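Shikimate dehydrogenase (NADP(+)) (PDB 5DZS) probably catalyses the reversible NADPH-linked reduction of 3-dehydroshikimate to shikimate, a step in chorismate and aromatic amino acid biosynthesis. Local coordinates at residues 204-209 with 217-222; 114-119 with 134-139; 16-21 with 262-267; 49-54 with 93-98. All coordinates share one frame; numbering follows the deposited sequence. Where two conformers were deposited one is given.

Contact 1 (204-209 with 217-222); sequences DILIDL and EFLRIG
Leu206 lies with a methyl over the ring of Phe218, joining strand 205-208 to the helix that follows it in a beta-alpha-beta unit of the Rossmann-type NADP-binding domain. Strand and helix segment run nearly antiparallel, at 161° with their axes 8.8 Å apart, as expected when a helix returns along the sheet between two parallel strands. The leading orientation is face-on: Leu206 CD2 stands 3.8 Å from the centroid of the Phe218 ring and 12° off its normal, a CH-pi contact. With CG opposite the backbone N (chi1 177°), the Phe218 ring is sent out from the helix toward the strand, where Leu206 CD2 covers one face. The ring edge is used as well, with Ile207 O lying near the ring plane, 3.6 Å from Phe218 CE2. Asp208 approaches the same ring with its carboxylate plane almost perpendicular to it, yet its oxygens are held from outside the pair: OD1 by Asn180 ND2 and Ile210 N, OD2 by Thr216 OG1. This buried acid thus ties the end of the strand to the loop preceding the helix, close to Leu209 and Gly232, both predicted to bind NADP(+). Leu219 comes from the neighbouring side of the helix, its CG 3.8 Å from Asp208 CB and its CD2 3.9 Å from Leu206 CB. Close approach is helped where Gly222 contributes no side chain: Leu206 CD2 sits 3.9 Å from Gly222 CA and only 3.3 Å from Phe218 O.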
# COMPACT_ATOMS: atom_id res chain seq x y z
N ASP B 204 -16.72 -27.07 -16.74
CA ASP B 204 -17.86 -26.15 -16.93
C ASP B 204 -17.44 -24.70 -17.17
O ASP B 204 -18.14 -23.97 -17.88
CB ASP B 204 -18.75 -26.17 -15.68
CG ASP B 204 -19.45 -27.49 -15.47
OD1 ASP B 204 -19.72 -28.21 -16.45
OD2 ASP B 204 -19.76 -27.79 -14.30
N ILE B 205 -16.32 -24.30 -16.59
CA ILE B 205 -15.85 -22.91 -16.67
C ILE B 205 -14.39 -22.86 -17.11
O ILE B 205 -13.56 -23.60 -16.57
CB ILE B 205 -15.96 -22.23 -15.29
CG1 ILE B 205 -17.41 -22.34 -14.76
CG2 ILE B 205 -15.50 -20.78 -15.35
CD1 ILE B 205 -17.57 -21.90 -13.32
N LEU B 206 -14.10 -22.04 -18.11
CA LEU B 206 -12.74 -21.84 -18.57
C LEU B 206 -12.28 -20.44 -18.24
O LEU B 206 -12.97 -19.47 -18.55
CB LEU B 206 -12.59 -22.01 -20.08
CG LEU B 206 -12.57 -23.42 -20.68
CD1 LEU B 206 -13.95 -24.05 -20.58
CD2 LEU B 206 -12.11 -23.33 -22.12
N ILE B 207 -11.12 -20.32 -17.61
CA ILE B 207 -10.54 -19.02 -17.32
C ILE B 207 -9.19 -18.95 -18.00
O ILE B 207 -8.33 -19.80 -17.78
CB ILE B 207 -10.38 -18.79 -15.80
CG1 ILE B 207 -11.76 -18.85 -15.13
CG2 ILE B 207 -9.70 -17.45 -15.54
CD1 ILE B 207 -11.72 -18.82 -13.62
N ASP B 208 -9.01 -17.95 -18.85
CA ASP B 208 -7.72 -17.79 -19.53
C ASP B 208 -7.09 -16.49 -19.08
O ASP B 208 -7.68 -15.44 -19.24
CB ASP B 208 -7.93 -17.80 -21.06
CG ASP B 208 -6.63 -18.05 -21.83
OD1 ASP B 208 -5.54 -18.03 -21.21
OD2 ASP B 208 -6.71 -18.28 -23.05
N LEU B 209 -5.89 -16.56 -18.51
CA LEU B 209 -5.23 -15.33 -18.05
C LEU B 209 -4.67 -14.53 -19.22
O LEU B 209 -4.33 -13.35 -19.06
CB LEU B 209 -4.14 -15.64 -17.02
CG LEU B 209 -4.62 -16.36 -15.76
CD1 LEU B 209 -3.51 -16.46 -14.72
CD2 LEU B 209 -5.86 -15.71 -15.16
N GLU B 217 -7.64 -19.77 -28.80
CA GLU B 217 -8.26 -21.01 -29.24
C GLU B 217 -8.90 -21.71 -28.04
O GLU B 217 -9.96 -22.32 -28.16
CB GLU B 217 -7.21 -21.91 -29.90
CG GLU B 217 -7.75 -23.22 -30.46
CD GLU B 217 -8.72 -23.04 -31.62
OE1 GLU B 217 -8.92 -21.90 -32.06
OE2 GLU B 217 -9.27 -24.05 -32.10
N PHE B 218 -8.24 -21.62 -26.89
CA PHE B 218 -8.73 -22.21 -25.64
C PHE B 218 -10.16 -21.75 -25.37
O PHE B 218 -11.06 -22.57 -25.20
CB PHE B 218 -7.76 -21.81 -24.52
CG PHE B 218 -8.14 -22.27 -23.13
CD1 PHE B 218 -8.13 -23.60 -22.79
CD2 PHE B 218 -8.39 -21.33 -22.13
CE1 PHE B 218 -8.44 -24.01 -21.50
CE2 PHE B 218 -8.69 -21.73 -20.84
CZ PHE B 218 -8.72 -23.08 -20.52
N LEU B 219 -10.37 -20.43 -25.35
CA LEU B 219 -11.72 -19.89 -25.10
C LEU B 219 -12.63 -20.04 -26.31
O LEU B 219 -13.85 -20.17 -26.16
CB LEU B 219 -11.66 -18.41 -24.69
CG LEU B 219 -10.90 -18.14 -23.39
CD1 LEU B 219 -11.03 -16.67 -23.01
CD2 LEU B 219 -11.39 -19.05 -22.28
N ARG B 220 -12.04 -20.03 -27.50
CA ARG B 220 -12.81 -20.20 -28.72
C ARG B 220 -13.39 -21.62 -28.73
O ARG B 220 -14.55 -21.81 -29.10
CB ARG B 220 -11.95 -19.86 -29.94
CG ARG B 220 -12.61 -20.04 -31.30
CD ARG B 220 -12.12 -18.99 -32.30
NE ARG B 220 -10.70 -18.63 -32.13
CZ ARG B 220 -9.72 -18.91 -32.99
NH1 ARG B 220 -8.48 -18.52 -32.72
NH2 ARG B 220 -9.96 -19.58 -34.11
N ILE B 221 -12.62 -22.60 -28.26
CA ILE B 221 -13.11 -23.98 -28.16
C ILE B 221 -14.18 -24.09 -27.07
O ILE B 221 -15.16 -24.81 -27.22
CB ILE B 221 -11.98 -25.00 -27.87
CG1 ILE B 221 -11.03 -25.11 -29.06
CG2 ILE B 221 -12.56 -26.39 -27.57
CD1 ILE B 221 -9.77 -25.90 -28.77
N GLY B 222 -13.98 -23.37 -25.96
CA GLY B 222 -14.92 -23.38 -24.85
C GLY B 222 -16.27 -22.79 -25.21
O GLY B 222 -17.32 -23.34 -24.87

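Contact 2 (114-119 with 134-139); sequences IDVQGK and LTYFID
Val116 meets Phe137 and Tyr136 where the loop entering strand 120-124 of the Rossmann-type domain passes the later turns of helix 128-139, the helix that follows that strand. Apolar contact accounts for the whole junction between the two segments, and one methyl does most of the work. Val116 CG1 comes in at the edge of the Phe137 ring, in its plane, 3.7 Å from CE1, and the two side chains meet at about a right angle. The same methyl lies obliquely to the Tyr136 ring, 4.3 Å from CE2. With CG anti to the carbonyl carbon (chi1 -76°), the Phe137 ring can bring this edge to the loop. Phe109 of helix 101-111 and Ile177 of strand 177-180 also touch Val116, making it part of a buried cluster between helices and sheet.

Hydrogen bonding acts within the loop and holds its shape. A type II turn runs from Val116 to Lys119, with Gly118 supplying the positive phi (64°) of its third position, and Lys119 N bonds to Val116 O at 3.0 Å. Asp115 adds two weak bonds: its OD1 accepts from Gln117 N at 3.3 Å, and its carbonyl O receives Lys119 NZ at 2.9 Å.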
# COMPACT_ATOMS: atom_id res chain seq x y z
N ILE B 114 -17.93 -15.90 -10.18
CA ILE B 114 -17.48 -17.28 -10.06
C ILE B 114 -17.01 -17.53 -8.62
O ILE B 114 -15.99 -17.00 -8.18
CB ILE B 114 -16.33 -17.61 -11.04
CG1 ILE B 114 -16.76 -17.37 -12.49
CG2 ILE B 114 -15.89 -19.06 -10.86
CD1 ILE B 114 -15.60 -17.39 -13.47
N ASP B 115 -17.79 -18.34 -7.89
CA ASP B 115 -17.45 -18.71 -6.52
C ASP B 115 -16.78 -20.07 -6.62
O ASP B 115 -17.36 -21.01 -7.14
CB ASP B 115 -18.73 -18.80 -5.67
CG ASP B 115 -18.46 -19.16 -4.22
OD1 ASP B 115 -17.32 -18.96 -3.74
OD2 ASP B 115 -19.40 -19.64 -3.56
N VAL B 116 -15.56 -20.18 -6.11
CA VAL B 116 -14.80 -21.44 -6.20
C VAL B 116 -15.03 -22.35 -4.98
O VAL B 116 -14.51 -23.46 -4.94
CB VAL B 116 -13.28 -21.18 -6.39
CG1 VAL B 116 -13.05 -20.18 -7.51
CG2 VAL B 116 -12.63 -20.68 -5.12
N GLN B 117 -15.79 -21.85 -4.01
CA GLN B 117 -16.11 -22.60 -2.79
C GLN B 117 -16.61 -24.01 -3.09
O GLN B 117 -17.58 -24.19 -3.83
CB GLN B 117 -17.19 -21.85 -2.00
CG GLN B 117 -17.75 -22.59 -0.79
CD GLN B 117 -16.70 -22.89 0.26
OE1 GLN B 117 -15.72 -22.16 0.41
NE2 GLN B 117 -16.91 -23.96 1.02
N GLY B 118 -15.94 -25.01 -2.52
CA GLY B 118 -16.32 -26.41 -2.69
C GLY B 118 -16.24 -26.98 -4.10
O GLY B 118 -16.80 -28.04 -4.37
N LYS B 119 -15.53 -26.29 -5.00
CA LYS B 119 -15.43 -26.76 -6.38
C LYS B 119 -14.14 -27.52 -6.67
O LYS B 119 -13.28 -27.67 -5.81
CB LYS B 119 -15.61 -25.59 -7.34
CG LYS B 119 -17.01 -25.02 -7.26
CD LYS B 119 -17.26 -23.97 -8.32
CE LYS B 119 -18.69 -23.46 -8.22
NZ LYS B 119 -18.93 -22.32 -9.14
N LEU B 134 -3.07 -20.87 -7.38
CA LEU B 134 -3.11 -21.92 -6.38
C LEU B 134 -3.43 -21.29 -5.01
O LEU B 134 -4.30 -21.76 -4.30
CB LEU B 134 -1.77 -22.67 -6.33
CG LEU B 134 -1.55 -23.72 -5.24
CD1 LEU B 134 -0.50 -24.74 -5.68
CD2 LEU B 134 -1.19 -23.10 -3.89
N THR B 135 -2.72 -20.22 -4.68
CA THR B 135 -2.90 -19.52 -3.41
C THR B 135 -4.35 -19.00 -3.28
O THR B 135 -5.00 -19.20 -2.24
CB THR B 135 -1.89 -18.35 -3.28
OG1 THR B 135 -0.55 -18.85 -3.47
CG2 THR B 135 -1.98 -17.69 -1.91
N TYR B 136 -4.85 -18.37 -4.33
CA TYR B 136 -6.21 -17.85 -4.34
C TYR B 136 -7.25 -18.96 -4.19
O TYR B 136 -8.14 -18.86 -3.34
CB TYR B 136 -6.48 -17.05 -5.62
CG TYR B 136 -7.93 -16.68 -5.77
CD1 TYR B 136 -8.47 -15.64 -5.05
CD2 TYR B 136 -8.76 -17.40 -6.62
CE1 TYR B 136 -9.81 -15.31 -5.18
CE2 TYR B 136 -10.10 -17.08 -6.76
CZ TYR B 136 -10.62 -16.04 -6.04
OH TYR B 136 -11.97 -15.73 -6.18
N PHE B 137 -7.15 -20.00 -5.01
CA PHE B 137 -8.11 -21.11 -4.94
C PHE B 137 -8.17 -21.77 -3.54
O PHE B 137 -9.25 -22.05 -3.03
CB PHE B 137 -7.81 -22.20 -5.99
CG PHE B 137 -8.22 -21.86 -7.41
CD1 PHE B 137 -9.48 -21.37 -7.71
CD2 PHE B 137 -7.38 -22.17 -8.47
CE1 PHE B 137 -9.86 -21.12 -9.02
CE2 PHE B 137 -7.75 -21.92 -9.79
CZ PHE B 137 -8.98 -21.39 -10.07
N ILE B 138 -7.00 -22.03 -2.94
CA ILE B 138 -6.93 -22.66 -1.62
C ILE B 138 -7.55 -21.78 -0.53
O ILE B 138 -8.27 -22.27 0.34
CB ILE B 138 -5.47 -22.97 -1.20
CG1 ILE B 138 -4.81 -23.96 -2.17
CG2 ILE B 138 -5.43 -23.52 0.22
CD1 ILE B 138 -5.35 -25.37 -2.11
N ASP B 139 -7.25 -20.49 -0.58
CA ASP B 139 -7.82 -19.55 0.39
C ASP B 139 -9.33 -19.43 0.23
O ASP B 139 -10.03 -19.17 1.20
CB ASP B 139 -7.20 -18.16 0.22
CG ASP B 139 -5.74 -18.10 0.64
OD1 ASP B 139 -5.22 -19.06 1.27
OD2 ASP B 139 -5.12 -17.06 0.37

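Contact 3 (16-21 with 262-267); sequences SPQIHK and NELKLE
Leu264 is the first residue of 262-267 to touch the other helix, and its two methyls divide the work. CD1 meets Ile19 CG1 at 3.6 Å, the two side chains crossing at about a right angle; CD2 lies 3.8 Å from Gln18 CD and equally far from NE2, so that the glutamine amide rests against a methyl. Leucine CG stands beside the backbone N (chi1 -75°) and the chain then runs outward, placing the fork between the two neighbours. Ile19 and Leu264 also mark the nearest backbone approach, with CA atoms 7.9 Å apart.

The helices bearing these residues belong to distant parts of the chain. Helix 16-27 is part of the shikimate-binding domain, and its first turn carries Ser16, predicted to bind shikimate; helix 255-268, near the C terminus, packs back against it, as in other shikimate dehydrogenases. The segment axes stay 11.5 Å apart at an angle of 138°, a spacing bridged by side chains rather than by close backbones. Helix 233-248 also packs on Ile19, through Leu236, Val237 and Ala240.

One turn beyond Leu264, Glu267 runs alongside Gln18, the two side chains pointing opposite ways. Its OE1 comes within 2.9 Å of Gln18 NE2, but the angle is poor for a hydrogen bond and the amide and carboxylate planes stand 61° apart. The glutamate is poorly ordered; its stronger partner is Arg22 of helix 16-27, which forms a salt bridge with OE2.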
# COMPACT_ATOMS: atom_id res chain seq x y z
N SER B 16 -0.19 -3.84 -21.89
CA SER B 16 0.07 -3.07 -20.65
C SER B 16 0.45 -1.61 -20.87
O SER B 16 -0.02 -0.75 -20.13
CB SER B 16 1.10 -3.78 -19.75
OG SER B 16 0.50 -4.95 -19.22
N PRO B 17 1.31 -1.31 -21.86
CA PRO B 17 1.60 0.11 -22.01
C PRO B 17 0.36 0.95 -22.32
O PRO B 17 0.22 2.04 -21.77
CB PRO B 17 2.63 0.14 -23.15
CG PRO B 17 3.30 -1.21 -23.06
CD PRO B 17 2.18 -2.15 -22.71
N GLN B 18 -0.57 0.44 -23.11
CA GLN B 18 -1.80 1.17 -23.43
C GLN B 18 -2.68 1.33 -22.18
O GLN B 18 -3.24 2.40 -21.96
CB GLN B 18 -2.59 0.46 -24.53
CG GLN B 18 -3.83 1.22 -24.96
CD GLN B 18 -4.65 0.52 -26.04
OE1 GLN B 18 -4.45 -0.66 -26.33
NE2 GLN B 18 -5.58 1.26 -26.64
N ILE B 19 -2.82 0.27 -21.38
CA ILE B 19 -3.60 0.36 -20.17
C ILE B 19 -3.02 1.42 -19.25
O ILE B 19 -3.74 2.29 -18.74
CB ILE B 19 -3.67 -1.00 -19.41
CG1 ILE B 19 -4.45 -2.03 -20.25
CG2 ILE B 19 -4.28 -0.81 -18.03
CD1 ILE B 19 -4.44 -3.44 -19.67
N HIS B 20 -1.71 1.35 -18.96
CA HIS B 20 -1.09 2.33 -18.09
C HIS B 20 -1.20 3.76 -18.61
O HIS B 20 -1.41 4.68 -17.82
CB HIS B 20 0.37 1.95 -17.77
CG HIS B 20 0.48 0.79 -16.83
ND1 HIS B 20 0.49 0.94 -15.46
CD2 HIS B 20 0.60 -0.54 -17.06
CE1 HIS B 20 0.62 -0.24 -14.89
NE2 HIS B 20 0.70 -1.16 -15.84
N LYS B 21 -1.07 3.94 -19.92
CA LYS B 21 -1.27 5.27 -20.55
C LYS B 21 -2.65 5.80 -20.19
O LYS B 21 -2.78 6.94 -19.76
CB LYS B 21 -1.13 5.19 -22.06
CG LYS B 21 -1.41 6.52 -22.76
CD LYS B 21 -1.24 6.41 -24.27
CE LYS B 21 -1.39 7.74 -24.99
NZ LYS B 21 -0.41 8.77 -24.56
N ASN B 262 -14.09 -1.05 -19.93
CA ASN B 262 -15.12 -0.93 -20.96
C ASN B 262 -14.65 -0.13 -22.16
O ASN B 262 -14.96 -0.47 -23.31
CB ASN B 262 -16.41 -0.34 -20.38
CG ASN B 262 -17.08 -1.27 -19.38
OD1 ASN B 262 -17.10 -2.48 -19.55
ND2 ASN B 262 -17.65 -0.69 -18.33
N GLU B 263 -13.90 0.94 -21.91
CA GLU B 263 -13.40 1.76 -23.02
C GLU B 263 -12.37 0.97 -23.82
O GLU B 263 -12.37 1.03 -25.05
CB GLU B 263 -12.88 3.12 -22.53
CG GLU B 263 -14.00 4.05 -22.06
CD GLU B 263 -13.52 5.43 -21.64
OE1 GLU B 263 -12.29 5.67 -21.70
OE2 GLU B 263 -14.37 6.27 -21.24
N LEU B 264 -11.52 0.21 -23.14
CA LEU B 264 -10.50 -0.59 -23.84
C LEU B 264 -11.08 -1.78 -24.58
O LEU B 264 -10.64 -2.10 -25.69
CB LEU B 264 -9.43 -1.09 -22.86
CG LEU B 264 -8.42 -0.06 -22.38
CD1 LEU B 264 -7.58 -0.70 -21.29
CD2 LEU B 264 -7.55 0.43 -23.53
N LYS B 265 -12.08 -2.40 -23.98
CA LYS B 265 -12.74 -3.57 -24.57
C LYS B 265 -13.37 -3.25 -25.93
O LYS B 265 -13.61 -4.15 -26.74
CB LYS B 265 -13.76 -4.11 -23.56
CG LYS B 265 -14.54 -5.35 -23.96
CD LYS B 265 -15.00 -6.07 -22.69
CE LYS B 265 -16.15 -7.02 -22.93
NZ LYS B 265 -17.43 -6.28 -23.12
N LEU B 266 -13.63 -1.96 -26.19
CA LEU B 266 -14.15 -1.51 -27.49
C LEU B 266 -13.01 -1.20 -28.47
O LEU B 266 -13.06 -1.60 -29.64
CB LEU B 266 -15.01 -0.26 -27.33
CG LEU B 266 -16.26 -0.36 -26.46
CD1 LEU B 266 -16.90 1.02 -26.33
CD2 LEU B 266 -17.25 -1.37 -27.01
N GLU B 267 -12.00 -0.49 -27.99
CA GLU B 267 -10.84 -0.08 -28.81
C GLU B 267 -10.20 -1.22 -29.59
O GLU B 267 -9.77 -1.03 -30.73
CB GLU B 267 -9.78 0.58 -27.94
CG GLU B 267 -10.23 1.87 -27.29
CD GLU B 267 -9.49 2.15 -26.00
OE1 GLU B 267 -8.24 2.09 -26.00
OE2 GLU B 267 -10.16 2.46 -24.99

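Contact 4 (49-54 with 93-98); sequences AIKLLG and NMLYGY
Lys51 lays its aliphatic chain across the backbone and side chain of Asn93 and carries on to Leu95. Its CB is 3.4 Å from Asn93 OD1. Farther out, Lys51 CE passes over Asn93 O and reaches Leu95 CG at 3.8 Å. The chain covers this distance by being extended throughout beyond CG, which carries the ammonium group past the contact to a salt bridge with Asp47. The methylenes therefore do the packing here, while the charge is paired within the lysine's own helix.

Beside it, in the conformer given, Ile50 offers CG2 to Leu95 CD2 at 3.7 Å. In that conformer Leu95 meets two successive helix residues, Lys51 at its branch point and Ile50 at one methyl.

No direct hydrogen bond joins the segments, but water links their polar atoms. One water lies 2.8 Å from Lys51 O and 2.7 Å from Asn93 OD1; a second is 2.8 Å from that OD1 and only weakly placed for Lys51 O. The waters have more acceptors nearby than they can serve at once, so not every one of these bonds need be made together. Asn93, with a positive phi, occupies the tight turn of a beta hairpin, and Gly54, also with positive phi, forms a Schellman motif with the last helical turn.

Farther along the strand, Tyr96 and Tyr98 pack on Lys80 and Phe74 of the second subunit. Helix 46-53 thereby rests on the mixed sheet of the substrate-binding domain, at strand 94-98, which runs between its hairpin partner 87-91 and the short strand 74-75.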
# COMPACT_ATOMS: atom_id res chain seq x y z
N ALA B 49 20.35 -0.66 -13.49
CA ALA B 49 19.86 0.31 -14.48
C ALA B 49 18.65 1.06 -13.96
O ALA B 49 18.54 2.28 -14.16
CB ALA B 49 19.56 -0.36 -15.79
N ILE B 50 17.72 0.37 -13.28
CA ILE B 50 16.55 1.04 -12.68
C ILE B 50 17.02 2.11 -11.70
O ILE B 50 16.56 3.25 -11.71
CB ILE B 50 15.66 0.02 -11.92
CG1 ILE B 50 14.80 -0.74 -12.91
CG2 ILE B 50 14.83 0.72 -10.85
CD1 ILE B 50 14.07 -1.93 -12.28
N LYS B 51 17.92 1.72 -10.82
CA LYS B 51 18.44 2.65 -9.83
C LYS B 51 19.16 3.81 -10.48
O LYS B 51 18.96 4.97 -10.09
CB LYS B 51 19.37 1.92 -8.83
CG LYS B 51 18.65 0.92 -7.98
CD LYS B 51 19.65 0.02 -7.24
CE LYS B 51 18.96 -1.10 -6.51
NZ LYS B 51 20.00 -2.07 -6.02
N LEU B 52 20.02 3.53 -11.46
CA LEU B 52 20.82 4.57 -12.08
C LEU B 52 19.95 5.65 -12.75
O LEU B 52 20.19 6.83 -12.57
CB LEU B 52 21.78 3.97 -13.12
CG LEU B 52 22.74 4.99 -13.73
CD1 LEU B 52 23.80 5.44 -12.76
CD2 LEU B 52 23.37 4.41 -15.01
N LEU B 53 18.96 5.19 -13.50
CA LEU B 53 18.13 6.07 -14.31
C LEU B 53 16.86 6.52 -13.59
O LEU B 53 16.08 7.29 -14.15
CB LEU B 53 17.83 5.45 -15.68
CG LEU B 53 19.04 5.12 -16.56
CD1 LEU B 53 18.61 4.59 -17.92
CD2 LEU B 53 19.90 6.34 -16.73
N GLY B 54 16.67 6.10 -12.33
CA GLY B 54 15.50 6.58 -11.58
C GLY B 54 14.18 6.15 -12.14
O GLY B 54 13.24 6.95 -12.18
N ASN B 93 16.80 4.55 -3.57
CA ASN B 93 17.79 3.65 -4.14
C ASN B 93 17.65 2.18 -3.75
O ASN B 93 18.60 1.40 -3.93
CB ASN B 93 19.22 4.16 -3.83
CG ASN B 93 20.21 3.80 -4.91
OD1 ASN B 93 19.93 3.95 -6.10
ND2 ASN B 93 21.39 3.35 -4.51
N MET B 94 16.46 1.83 -3.26
CA MET B 94 16.13 0.47 -2.86
C MET B 94 14.98 -0.02 -3.72
O MET B 94 14.17 0.77 -4.19
CB MET B 94 15.72 0.43 -1.39
CG MET B 94 16.81 0.85 -0.43
SD MET B 94 18.18 -0.32 -0.41
CE MET B 94 17.58 -1.49 0.77
N LEU B 95 14.93 -1.33 -3.94
CA LEU B 95 13.86 -1.95 -4.71
C LEU B 95 12.96 -2.81 -3.83
O LEU B 95 13.44 -3.68 -3.10
CB LEU B 95 14.41 -2.80 -5.86
CG LEU B 95 15.24 -2.01 -6.88
CD1 LEU B 95 15.77 -2.97 -7.95
CD2 LEU B 95 14.47 -0.89 -7.51
N TYR B 96 11.65 -2.55 -3.94
CA TYR B 96 10.59 -3.24 -3.21
C TYR B 96 9.77 -4.04 -4.19
O TYR B 96 9.32 -3.50 -5.22
CB TYR B 96 9.66 -2.23 -2.53
CG TYR B 96 10.31 -1.43 -1.41
CD1 TYR B 96 11.21 -0.41 -1.67
CD2 TYR B 96 9.97 -1.67 -0.10
CE1 TYR B 96 11.80 0.29 -0.64
CE2 TYR B 96 10.53 -0.95 0.92
CZ TYR B 96 11.45 0.01 0.65
OH TYR B 96 12.02 0.76 1.68
N GLY B 97 9.57 -5.30 -3.89
CA GLY B 97 8.79 -6.20 -4.73
C GLY B 97 7.42 -6.53 -4.17
O GLY B 97 7.29 -6.84 -2.96
N TYR B 98 6.42 -6.53 -5.05
CA TYR B 98 5.03 -6.83 -4.71
C TYR B 98 4.46 -7.78 -5.73
O TYR B 98 5.04 -7.99 -6.81
CB TYR B 98 4.18 -5.54 -4.74
CG TYR B 98 4.69 -4.42 -3.89
CD1 TYR B 98 5.71 -3.57 -4.32
CD2 TYR B 98 4.17 -4.18 -2.64
CE1 TYR B 98 6.20 -2.57 -3.53
CE2 TYR B 98 4.63 -3.12 -1.86
CZ TYR B 98 5.65 -2.31 -2.33
OH TYR B 98 6.13 -1.27 -1.55
O HOH W 1 18.18 5.57 -7.46
O HOH W 2 21.43 5.58 -7.87

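In the fold
From the N terminus, the chain opens the widest loop at once: contact 3 begins at 16-21 and closes only at 262-267, so the other three lie nested inside it. Contact 4 comes first, closing within the substrate-binding domain by bringing a hairpin strand to an earlier helix. Contact 2 and then contact 1 follow in series in the NADP-binding domain, and no two loops cross. These last two are directly joined, since Ile205 and Ile207 of the strand in contact 1 pack on Ile114 of the loop in contact 2. Contact 4 lies across the chain's centre from both, whereas contact 3 returns the C-terminal helix to the first domain.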